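Local atomic coordinates of tylactone synthase starter module and modules 1 & 2 (Streptomyces fradiae, PDB entry 2Z5L), a protein that probably reduces the beta-keto group of the growing polyketide with NADPH and sets hydroxyl chirality, as the first ketoreductase of tylosin biosynthesis. Residues 364-369 against 406-411; 49-54 against 76-81; 252-257 against 468-473. One frame throughout, in Å; residues are numbered along the deposited sequence.

Contact 1: 364-369 against 406-411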
ATOM      1  N   GLY A 364      12.151   4.627  -1.822  1.00 37.30           N
ATOM      2  CA  GLY A 364      13.307   5.001  -1.019  1.00 36.36           C
ATOM      3  C   GLY A 364      12.994   5.657   0.317  1.00 39.18           C
ATOM      4  O   GLY A 364      13.220   5.070   1.389  1.00 36.93           O
ATOM      5  N   ALA A 365      12.468   6.876   0.269  1.00 40.23           N
ATOM      6  CA  ALA A 365      12.152   7.606   1.503  1.00 43.07           C
ATOM      7  C   ALA A 365      11.038   6.976   2.323  1.00 44.24           C
ATOM      8  O   ALA A 365      11.096   6.928   3.562  1.00 43.69           O
ATOM      9  CB  ALA A 365      11.776   9.050   1.173  1.00 44.23           C
ATOM     10  N   LYS A 366      10.017   6.496   1.625  1.00 44.64           N
ATOM     11  CA  LYS A 366       8.877   5.890   2.289  1.00 43.64           C
ATOM     12  C   LYS A 366       9.193   4.513   2.878  1.00 44.10           C
ATOM     13  O   LYS A 366       9.332   4.362   4.099  1.00 45.06           O
ATOM     14  CB  LYS A 366       7.713   5.817   1.298  1.00 44.15           C
ATOM     15  CG  LYS A 366       6.374   5.472   1.903  1.00 42.62           C
ATOM     16  CD  LYS A 366       5.295   6.135   1.076  1.00 38.50           C
ATOM     17  CE  LYS A 366       5.088   7.573   1.513  1.00 36.42           C
ATOM     18  NZ  LYS A 366       4.250   7.639   2.722  1.00 33.53           N
ATOM     19  N   VAL A 367       9.338   3.515   2.017  1.00 42.77           N
ATOM     20  CA  VAL A 367       9.605   2.162   2.488  1.00 42.78           C
ATOM     21  C   VAL A 367      10.923   2.001   3.247  1.00 43.89           C
ATOM     22  O   VAL A 367      10.932   1.567   4.400  1.00 42.69           O
ATOM     23  CB  VAL A 367       9.591   1.160   1.333  1.00 41.12           C
ATOM     24  CG1 VAL A 367       9.635  -0.252   1.885  1.00 42.50           C
ATOM     25  CG2 VAL A 367       8.360   1.364   0.492  1.00 41.00           C
ATOM     26  N   CYS A 368      12.032   2.329   2.591  1.00 43.96           N
ATOM     27  CA  CYS A 368      13.342   2.212   3.218  1.00 43.77           C
ATOM     28  C   CYS A 368      13.407   2.967   4.550  1.00 42.83           C
ATOM     29  O   CYS A 368      13.974   2.472   5.527  1.00 43.33           O
ATOM     30  CB  CYS A 368      14.435   2.722   2.267  1.00 44.76           C
ATOM     31  SG  CYS A 368      14.658   1.706   0.759  1.00 49.34           S
ATOM     32  N   GLY A 369      12.822   4.159   4.591  1.00 40.66           N
ATOM     33  CA  GLY A 369      12.834   4.948   5.811  1.00 38.13           C
ATOM     34  C   GLY A 369      12.190   4.259   7.003  1.00 38.74           C
ATOM     35  O   GLY A 369      12.784   4.169   8.084  1.00 37.48           O
ATOM     36  N   ALA A 406       2.302   0.730  -4.018  1.00 21.97           N
ATOM     37  CA  ALA A 406       3.087  -0.405  -3.559  1.00 21.63           C
ATOM     38  C   ALA A 406       3.777   0.008  -2.259  1.00 22.40           C
ATOM     39  O   ALA A 406       3.691  -0.697  -1.252  1.00 23.67           O
ATOM     40  CB  ALA A 406       4.119  -0.817  -4.612  1.00 24.62           C
ATOM     41  N   ALA A 407       4.411   1.179  -2.275  1.00 21.28           N
ATOM     42  CA  ALA A 407       5.145   1.681  -1.115  1.00 19.17           C
ATOM     43  C   ALA A 407       4.284   1.862   0.135  1.00 21.07           C
ATOM     44  O   ALA A 407       4.662   1.450   1.233  1.00 16.84           O
ATOM     45  CB  ALA A 407       5.831   2.997  -1.467  1.00 20.51           C
ATOM     46  N   ASN A 408       3.132   2.499  -0.027  1.00 18.57           N
ATOM     47  CA  ASN A 408       2.241   2.710   1.095  1.00 19.92           C
ATOM     48  C   ASN A 408       1.689   1.362   1.577  1.00 20.67           C
ATOM     49  O   ASN A 408       1.607   1.122   2.788  1.00 22.74           O
ATOM     50  CB  ASN A 408       1.157   3.721   0.709  1.00 20.47           C
ATOM     51  CG  ASN A 408       1.696   5.141   0.709  1.00 22.28           C
ATOM     52  OD1 ASN A 408       1.989   5.696   1.771  1.00 27.95           O
ATOM     53  ND2 ASN A 408       1.856   5.724  -0.472  1.00 25.42           N
ATOM     54  N   ALA A 409       1.361   0.464   0.653  1.00 21.62           N
ATOM     55  CA  ALA A 409       0.885  -0.858   1.053  1.00 24.33           C
ATOM     56  C   ALA A 409       1.938  -1.488   1.993  1.00 25.15           C
ATOM     57  O   ALA A 409       1.586  -2.123   2.985  1.00 26.34           O
ATOM     58  CB  ALA A 409       0.664  -1.742  -0.185  1.00 24.62           C
ATOM     59  N   ALA A 410       3.225  -1.297   1.695  1.00 24.30           N
ATOM     60  CA  ALA A 410       4.289  -1.853   2.535  1.00 23.20           C
ATOM     61  C   ALA A 410       4.395  -1.247   3.935  1.00 24.66           C
ATOM     62  O   ALA A 410       4.828  -1.921   4.883  1.00 26.89           O
ATOM     63  CB  ALA A 410       5.649  -1.745   1.838  1.00 21.70           C
ATOM     64  N   LEU A 411       4.061   0.030   4.071  1.00 23.62           N
ATOM     65  CA  LEU A 411       4.112   0.664   5.375  1.00 26.32           C
ATOM     66  C   LEU A 411       3.083  -0.024   6.264  1.00 26.91           C
ATOM     67  O   LEU A 411       3.347  -0.302   7.431  1.00 30.88           O
ATOM     68  CB  LEU A 411       3.783   2.163   5.280  1.00 26.69           C
ATOM     69  CG  LEU A 411       4.855   3.084   4.675  1.00 25.32           C
ATOM     70  CD1 LEU A 411       4.356   4.521   4.632  1.00 20.95           C
ATOM     71  CD2 LEU A 411       6.135   2.983   5.502  1.00 20.17           C
TER
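Lys366 reaches across to Asn408 and Leu411, and this is the tight, buried part of the contact. Its CG sits 3.5 Å from Leu411 CD1, and the two side chains meet at about a right angle. The lysine chain leaves its helix with CG anti to the backbone N (chi1 -168°). It then bends at chi3 and chi4. These bends bring NZ to Asn408 OD1, 3.1 Å away, in a hydrogen bond. NZ approaches OD1 at a C=O...N angle of 135°, tilted from the carbonyl plane by 26°. The other end of the amide, Asn408 ND2, is bonded to the backbone O of Tyr404, one turn earlier. Both ends of the amide are therefore held, which should limit its rotation. The two helices, 356-376 and 402-419, belong to the Rossmann-type fold of the short-chain dehydrogenase/reductases. The spacing of Tyr404 and Asn408, with Lys366 beside them, is consistent with the active-site arrangement of polyketide ketoreductases. Lys366 O also accepts a bond from His341 NE2. Packing of another kind begins at Val367. Its CG2 lies beside the backbone N of its own residue and meets Ala407 CB at 3.6 Å. The small alanine lets the chains come near: the CA atoms of Val367 and Ala407 are 5.8 Å apart. Beyond it the contact loosens. Val367 CG1 stands 4.3 Å from Ala410 CB, and Val367 is partly exposed. Ala410 also touches Asp160 and Gln164 of helix 160-175.

Contact 2: 49-54 against 76-81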
ATOM      1  N   ARG A  49      -7.834 -20.750 -22.358  1.00 55.52           N
ATOM      2  CA  ARG A  49      -6.425 -21.111 -22.417  1.00 54.99           C
ATOM      3  C   ARG A  49      -5.600 -20.258 -21.461  1.00 53.38           C
ATOM      4  O   ARG A  49      -5.469 -19.047 -21.640  1.00 53.13           O
ATOM      5  CB  ARG A  49      -5.898 -20.961 -23.843  1.00 56.09           C
ATOM      6  CG  ARG A  49      -6.251 -19.655 -24.509  1.00 58.56           C
ATOM      7  CD  ARG A  49      -5.951 -19.756 -25.990  1.00 61.14           C
ATOM      8  NE  ARG A  49      -4.522 -19.942 -26.227  1.00 63.29           N
ATOM      9  CZ  ARG A  49      -4.005 -20.465 -27.335  1.00 64.43           C
ATOM     10  NH1 ARG A  49      -4.802 -20.867 -28.315  1.00 64.76           N
ATOM     11  NH2 ARG A  49      -2.689 -20.570 -27.465  1.00 65.03           N
ATOM     12  N   CYS A  50      -5.060 -20.903 -20.436  1.00 50.86           N
ATOM     13  CA  CYS A  50      -4.252 -20.220 -19.443  1.00 47.89           C
ATOM     14  C   CYS A  50      -2.774 -20.344 -19.736  1.00 44.53           C
ATOM     15  O   CYS A  50      -2.314 -21.316 -20.347  1.00 44.46           O
ATOM     16  CB  CYS A  50      -4.495 -20.798 -18.054  1.00 48.51           C
ATOM     17  SG  CYS A  50      -6.182 -20.774 -17.496  1.00 57.38           S
ATOM     18  N   LEU A  51      -2.035 -19.349 -19.268  1.00 40.78           N
ATOM     19  CA  LEU A  51      -0.591 -19.316 -19.409  1.00 38.28           C
ATOM     20  C   LEU A  51      -0.031 -19.125 -18.006  1.00 36.88           C
ATOM     21  O   LEU A  51      -0.184 -18.058 -17.421  1.00 37.50           O
ATOM     22  CB  LEU A  51      -0.169 -18.146 -20.293  1.00 33.73           C
ATOM     23  CG  LEU A  51       1.322 -18.028 -20.637  1.00 31.71           C
ATOM     24  CD1 LEU A  51       1.730 -19.114 -21.620  1.00 29.45           C
ATOM     25  CD2 LEU A  51       1.583 -16.653 -21.266  1.00 30.90           C
ATOM     26  N   LEU A  52       0.591 -20.163 -17.456  1.00 37.22           N
ATOM     27  CA  LEU A  52       1.179 -20.053 -16.127  1.00 37.00           C
ATOM     28  C   LEU A  52       2.588 -19.507 -16.265  1.00 36.10           C
ATOM     29  O   LEU A  52       3.442 -20.165 -16.851  1.00 35.84           O
ATOM     30  CB  LEU A  52       1.258 -21.410 -15.444  1.00 38.40           C
ATOM     31  CG  LEU A  52      -0.026 -22.223 -15.364  1.00 39.99           C
ATOM     32  CD1 LEU A  52       0.274 -23.521 -14.646  1.00 40.37           C
ATOM     33  CD2 LEU A  52      -1.115 -21.439 -14.644  1.00 37.51           C
ATOM     34  N   VAL A  53       2.815 -18.307 -15.725  1.00 36.02           N
ATOM     35  CA  VAL A  53       4.124 -17.652 -15.755  1.00 34.76           C
ATOM     36  C   VAL A  53       4.762 -17.845 -14.388  1.00 37.07           C
ATOM     37  O   VAL A  53       4.172 -17.498 -13.369  1.00 36.27           O
ATOM     38  CB  VAL A  53       4.000 -16.139 -16.007  1.00 34.44           C
ATOM     39  CG1 VAL A  53       5.382 -15.526 -16.145  1.00 34.13           C
ATOM     40  CG2 VAL A  53       3.167 -15.882 -17.262  1.00 35.63           C
ATOM     41  N   ALA A  54       5.971 -18.391 -14.362  1.00 38.09           N
ATOM     42  CA  ALA A  54       6.647 -18.624 -13.094  1.00 39.13           C
ATOM     43  C   ALA A  54       8.162 -18.477 -13.188  1.00 41.12           C
ATOM     44  O   ALA A  54       8.738 -18.639 -14.267  1.00 41.00           O
ATOM     45  CB  ALA A  54       6.304 -20.013 -12.591  1.00 40.36           C
ATOM     46  N   SER A  76      -6.841 -24.713 -21.250  1.00 61.68           N
ATOM     47  CA  SER A  76      -5.716 -25.256 -21.997  1.00 58.30           C
ATOM     48  C   SER A  76      -4.478 -24.561 -21.440  1.00 55.87           C
ATOM     49  O   SER A  76      -4.182 -23.419 -21.793  1.00 53.96           O
ATOM     50  CB  SER A  76      -5.884 -24.951 -23.484  1.00 57.71           C
ATOM     51  OG  SER A  76      -4.936 -25.666 -24.253  1.00 59.58           O
ATOM     52  N   VAL A  77      -3.761 -25.259 -20.562  1.00 53.96           N
ATOM     53  CA  VAL A  77      -2.578 -24.702 -19.912  1.00 52.72           C
ATOM     54  C   VAL A  77      -1.263 -24.783 -20.699  1.00 51.14           C
ATOM     55  O   VAL A  77      -0.979 -25.774 -21.375  1.00 50.92           O
ATOM     56  CB  VAL A  77      -2.360 -25.359 -18.527  1.00 53.67           C
ATOM     57  CG1 VAL A  77      -1.356 -24.553 -17.723  1.00 54.66           C
ATOM     58  CG2 VAL A  77      -3.684 -25.467 -17.789  1.00 53.10           C
ATOM     59  N   ALA A  78      -0.469 -23.720 -20.598  1.00 49.22           N
ATOM     60  CA  ALA A  78       0.828 -23.626 -21.264  1.00 46.96           C
ATOM     61  C   ALA A  78       1.741 -22.783 -20.379  1.00 45.45           C
ATOM     62  O   ALA A  78       1.585 -21.571 -20.298  1.00 44.56           O
ATOM     63  CB  ALA A  78       0.670 -22.969 -22.617  1.00 46.05           C
ATOM     64  N   ARG A  79       2.701 -23.426 -19.722  1.00 44.23           N
ATOM     65  CA  ARG A  79       3.600 -22.725 -18.820  1.00 41.41           C
ATOM     66  C   ARG A  79       4.716 -21.900 -19.474  1.00 41.06           C
ATOM     67  O   ARG A  79       5.209 -22.232 -20.544  1.00 41.71           O
ATOM     68  CB  ARG A  79       4.201 -23.729 -17.837  1.00 42.54           C
ATOM     69  CG  ARG A  79       4.977 -24.851 -18.482  1.00 39.81           C
ATOM     70  CD  ARG A  79       5.426 -25.881 -17.441  1.00 39.43           C
ATOM     71  NE  ARG A  79       4.344 -26.781 -17.055  1.00 39.19           N
ATOM     72  CZ  ARG A  79       4.465 -27.770 -16.173  1.00 41.34           C
ATOM     73  NH1 ARG A  79       5.629 -27.985 -15.572  1.00 38.21           N
ATOM     74  NH2 ARG A  79       3.421 -28.548 -15.900  1.00 39.93           N
ATOM     75  N   LEU A  80       5.097 -20.805 -18.823  1.00 38.69           N
ATOM     76  CA  LEU A  80       6.169 -19.944 -19.314  1.00 36.19           C
ATOM     77  C   LEU A  80       7.127 -19.630 -18.158  1.00 35.38           C
ATOM     78  O   LEU A  80       6.718 -19.533 -17.002  1.00 33.66           O
ATOM     79  CB  LEU A  80       5.603 -18.632 -19.867  1.00 34.36           C
ATOM     80  CG  LEU A  80       6.559 -17.782 -20.712  1.00 33.19           C
ATOM     81  CD1 LEU A  80       6.744 -18.418 -22.091  1.00 33.38           C
ATOM     82  CD2 LEU A  80       6.009 -16.390 -20.871  1.00 31.13           C
ATOM     83  N   GLU A  81       8.401 -19.445 -18.477  1.00 34.31           N
ATOM     84  CA  GLU A  81       9.386 -19.137 -17.455  1.00 33.86           C
ATOM     85  C   GLU A  81       9.954 -17.725 -17.595  1.00 33.19           C
ATOM     86  O   GLU A  81      10.530 -17.377 -18.628  1.00 33.67           O
ATOM     87  CB  GLU A  81      10.525 -20.154 -17.511  1.00 35.57           C
ATOM     88  CG  GLU A  81      11.269 -20.291 -16.211  1.00 36.88           C
ATOM     89  CD  GLU A  81      12.236 -21.465 -16.198  1.00 38.15           C
ATOM     90  OE1 GLU A  81      13.292 -21.381 -16.853  1.00 37.74           O
ATOM     91  OE2 GLU A  81      11.925 -22.471 -15.527  1.00 39.91           O
TER
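Leu52 and Val77 form the apolar centre. Val77 CG1 lies 3.6 Å from Leu52 CG and equally close to Leu52 CD1, so the methyl lies against the CG-CD1 branch. Leu52 carries CG beside its backbone N (chi1 -53°), and the two side chains meet at a slant. Leu51 and Leu80 are directed to the other face, though the placing of Leu51 CD1 is doubtful. The backbones run parallel. Leu52 O receives Leu80 N at 2.7 Å, and Leu80 O receives Ala54 N at 3.0 Å; both bonds are fairly straight. Toward the start of the segments the pairing weakens. Ala78 N to Cys50 O and Cys50 N to Ser76 O are each 3.0 Å long but bent, and both are weak. At this end Arg49 CB and Ser76 CB stand 4.0 Å apart. At the far end the carboxylate of Glu81 is bonded through OE2 to the backbone N of Thr57. Strand 49-54, helix 60-71 and strand 80-81 make a beta-alpha-beta unit, with 80-81 the outermost strand on that side within this chain. Leu52 and Val77 lie under helix 60-71, touching Thr67, while Leu51 and Leu80 pack on Leu95 of helix 88-99. Strand 107-111 pairs with 49-54 on its other side.

Contact 3: 252-257 against 468-473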
ATOM      1  N   GLY A 252     -14.031   8.466  19.290  1.00 52.11           N
ATOM      2  CA  GLY A 252     -14.614   9.126  20.439  1.00 53.84           C
ATOM      3  C   GLY A 252     -13.682  10.104  21.125  1.00 54.42           C
ATOM      4  O   GLY A 252     -12.975  10.870  20.471  1.00 54.30           O
ATOM      5  N   ALA A 253     -13.683  10.067  22.454  1.00 54.82           N
ATOM      6  CA  ALA A 253     -12.849  10.954  23.261  1.00 54.52           C
ATOM      7  C   ALA A 253     -11.408  10.475  23.320  1.00 53.94           C
ATOM      8  O   ALA A 253     -10.546  11.149  23.880  1.00 54.16           O
ATOM      9  CB  ALA A 253     -13.422  11.056  24.675  1.00 54.63           C
ATOM     10  N   ALA A 254     -11.151   9.304  22.748  1.00 53.43           N
ATOM     11  CA  ALA A 254      -9.805   8.750  22.758  1.00 52.09           C
ATOM     12  C   ALA A 254      -8.830   9.703  22.080  1.00 51.34           C
ATOM     13  O   ALA A 254      -9.123  10.256  21.021  1.00 49.83           O
ATOM     14  CB  ALA A 254      -9.791   7.394  22.055  1.00 53.38           C
ATOM     15  N   SER A 255      -7.666   9.885  22.695  1.00 49.60           N
ATOM     16  CA  SER A 255      -6.649  10.762  22.144  1.00 47.69           C
ATOM     17  C   SER A 255      -5.277  10.359  22.649  1.00 46.61           C
ATOM     18  O   SER A 255      -5.150   9.468  23.483  1.00 48.18           O
ATOM     19  CB  SER A 255      -6.936  12.217  22.519  1.00 47.96           C
ATOM     20  OG  SER A 255      -5.948  13.081  21.990  1.00 46.91           O
ATOM     21  N   TRP A 256      -4.245  11.016  22.140  1.00 45.18           N
ATOM     22  CA  TRP A 256      -2.892  10.693  22.554  1.00 44.33           C
ATOM     23  C   TRP A 256      -2.187  11.987  22.962  1.00 44.54           C
ATOM     24  O   TRP A 256      -2.454  13.049  22.398  1.00 45.61           O
ATOM     25  CB  TRP A 256      -2.158  10.008  21.387  1.00 42.54           C
ATOM     26  CG  TRP A 256      -0.871   9.364  21.766  1.00 40.27           C
ATOM     27  CD1 TRP A 256      -0.706   8.187  22.427  1.00 41.12           C
ATOM     28  CD2 TRP A 256       0.440   9.890  21.545  1.00 39.83           C
ATOM     29  NE1 TRP A 256       0.632   7.945  22.637  1.00 38.48           N
ATOM     30  CE2 TRP A 256       1.357   8.977  22.106  1.00 39.87           C
ATOM     31  CE3 TRP A 256       0.928  11.052  20.927  1.00 40.58           C
ATOM     32  CZ2 TRP A 256       2.740   9.186  22.069  1.00 39.30           C
ATOM     33  CZ3 TRP A 256       2.297  11.261  20.889  1.00 39.19           C
ATOM     34  CH2 TRP A 256       3.191  10.329  21.460  1.00 39.96           C
ATOM     35  N   GLN A 257      -1.308  11.902  23.957  1.00 45.24           N
ATOM     36  CA  GLN A 257      -0.564  13.072  24.411  1.00 45.29           C
ATOM     37  C   GLN A 257       0.938  12.840  24.320  1.00 43.97           C
ATOM     38  O   GLN A 257       1.470  11.911  24.920  1.00 43.90           O
ATOM     39  CB  GLN A 257      -0.942  13.434  25.845  1.00 46.41           C
ATOM     40  CG  GLN A 257      -2.190  14.291  25.955  1.00 49.97           C
ATOM     41  CD  GLN A 257      -2.488  14.705  27.394  1.00 51.96           C
ATOM     42  OE1 GLN A 257      -1.640  15.289  28.078  1.00 54.66           O
ATOM     43  NE2 GLN A 257      -3.697  14.400  27.858  1.00 52.60           N
ATOM     44  N   MET A 468      -4.642   7.011  17.384  1.00 41.79           N
ATOM     45  CA  MET A 468      -3.569   6.595  18.284  1.00 41.51           C
ATOM     46  C   MET A 468      -4.121   6.256  19.667  1.00 43.10           C
ATOM     47  O   MET A 468      -3.547   5.445  20.399  1.00 43.67           O
ATOM     48  CB  MET A 468      -2.499   7.692  18.382  1.00 40.31           C
ATOM     49  CG  MET A 468      -1.588   7.788  17.164  1.00 37.91           C
ATOM     50  SD  MET A 468      -0.450   9.200  17.326  1.00 35.16           S
ATOM     51  CE  MET A 468       0.927   8.413  18.223  1.00 33.12           C
ATOM     52  N   GLY A 469      -5.241   6.876  20.015  1.00 44.13           N
ATOM     53  CA  GLY A 469      -5.862   6.593  21.296  1.00 46.05           C
ATOM     54  C   GLY A 469      -6.427   5.178  21.273  1.00 46.58           C
ATOM     55  O   GLY A 469      -6.181   4.393  22.180  1.00 47.27           O
ATOM     56  N   ARG A 470      -7.182   4.858  20.223  1.00 47.08           N
ATOM     57  CA  ARG A 470      -7.786   3.540  20.076  1.00 47.40           C
ATOM     58  C   ARG A 470      -6.714   2.463  19.960  1.00 48.35           C
ATOM     59  O   ARG A 470      -6.991   1.267  20.111  1.00 48.13           O
ATOM     60  CB  ARG A 470      -8.655   3.486  18.822  1.00 46.89           C
ATOM     61  CG  ARG A 470      -9.885   4.369  18.856  1.00 47.56           C
ATOM     62  CD  ARG A 470     -10.685   4.157  17.589  1.00 48.06           C
ATOM     63  NE  ARG A 470     -10.817   2.729  17.280  1.00 50.56           N
ATOM     64  CZ  ARG A 470     -11.668   1.902  17.885  1.00 51.30           C
ATOM     65  NH1 ARG A 470     -12.477   2.361  18.834  1.00 50.97           N
ATOM     66  NH2 ARG A 470     -11.712   0.617  17.547  1.00 50.11           N
ATOM     67  N   ASN A 471      -5.495   2.913  19.687  1.00 48.43           N
ATOM     68  CA  ASN A 471      -4.336   2.060  19.494  1.00 49.15           C
ATOM     69  C   ASN A 471      -4.505   1.237  18.220  1.00 47.74           C
ATOM     70  O   ASN A 471      -4.203   0.048  18.200  1.00 48.83           O
ATOM     71  CB  ASN A 471      -4.126   1.122  20.679  1.00 50.94           C
ATOM     72  CG  ASN A 471      -2.670   1.047  21.097  1.00 53.88           C
ATOM     73  OD1 ASN A 471      -1.935   0.142  20.671  1.00 54.40           O
ATOM     74  ND2 ASN A 471      -2.245   1.982  21.946  1.00 54.96           N
ATOM     75  N   ASP A 472      -4.996   1.875  17.164  1.00 45.67           N
ATOM     76  CA  ASP A 472      -5.195   1.195  15.894  1.00 45.67           C
ATOM     77  C   ASP A 472      -3.886   0.658  15.322  1.00 45.87           C
ATOM     78  O   ASP A 472      -2.799   1.136  15.660  1.00 45.90           O
ATOM     79  CB  ASP A 472      -5.802   2.142  14.851  1.00 45.33           C
ATOM     80  CG  ASP A 472      -7.173   2.645  15.227  1.00 45.29           C
ATOM     81  OD1 ASP A 472      -8.079   1.820  15.487  1.00 45.25           O
ATOM     82  OD2 ASP A 472      -7.350   3.880  15.240  1.00 46.93           O
ATOM     83  N   VAL A 473      -4.011  -0.345  14.453  1.00 45.55           N
ATOM     84  CA  VAL A 473      -2.872  -0.938  13.765  1.00 44.60           C
ATOM     85  C   VAL A 473      -2.898  -0.314  12.372  1.00 44.35           C
ATOM     86  O   VAL A 473      -1.926   0.303  11.939  1.00 46.58           O
ATOM     87  CB  VAL A 473      -3.001  -2.479  13.679  1.00 45.36           C
ATOM     88  CG1 VAL A 473      -1.938  -3.046  12.743  1.00 44.86           C
ATOM     89  CG2 VAL A 473      -2.826  -3.087  15.081  1.00 42.89           C
TER
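The Trp256 indole carries the methyl of Met468 over one face. Met468 CE lies 3.8 Å from the centroid of the six-membered ring, only 17° off the ring normal, in a CH-pi contact. The sulfur is set obliquely to the five-membered ring, 4.8 Å from its centroid, which makes this a Met-aromatic pair. A bend at chi3 (88°) folds the methyl over the ring. Nearer the backbone, Trp256 CB touches Met468 CB at 3.8 Å. Next along, Gly469 offers only backbone: its CA is 3.7 Å from Ser255 O. Ala254 CB lies 4.1 Å from the same Gly469 CA, where the contact is partly exposed. Helix 457-470 ends here in a Schellman motif, with Asn471 at positive phi and Asp472 N bonded to Ala467 O. Arg470 NE forms a weak, long salt bridge with Asp472 OD1, and Asp472 OD2 pairs with Arg28. Thus the loop between strands 239-247 and 261-265 is laid against the end of helix 457-470. Trp256 and Met468 both pack on Phe340 of strand 338-341, while Val473 leads on into strand 474-477, which pairs with strand 426-430.

From the N terminus, contact 2 closes first. It joins two strands across a short loop containing helix 60-71, in the first half of the chain. The chain then runs through further strands and helices to 252-257, where contact 3 opens. Contact 3 closes only at 468-473, after 210 intervening residues. Contact 1 opens and closes within that long loop, joining helices 356-376 and 402-419. No contacts cross. Contact 1 lies near the middle of the chain, its centre about 24 Å from that of contact 3. The centres of contacts 2 and 3 are about 49 Å apart, on opposite sides of the chain's centre. Contact 3 ties the loop between strands 239-247 and 261-265 to the end of helix 457-470.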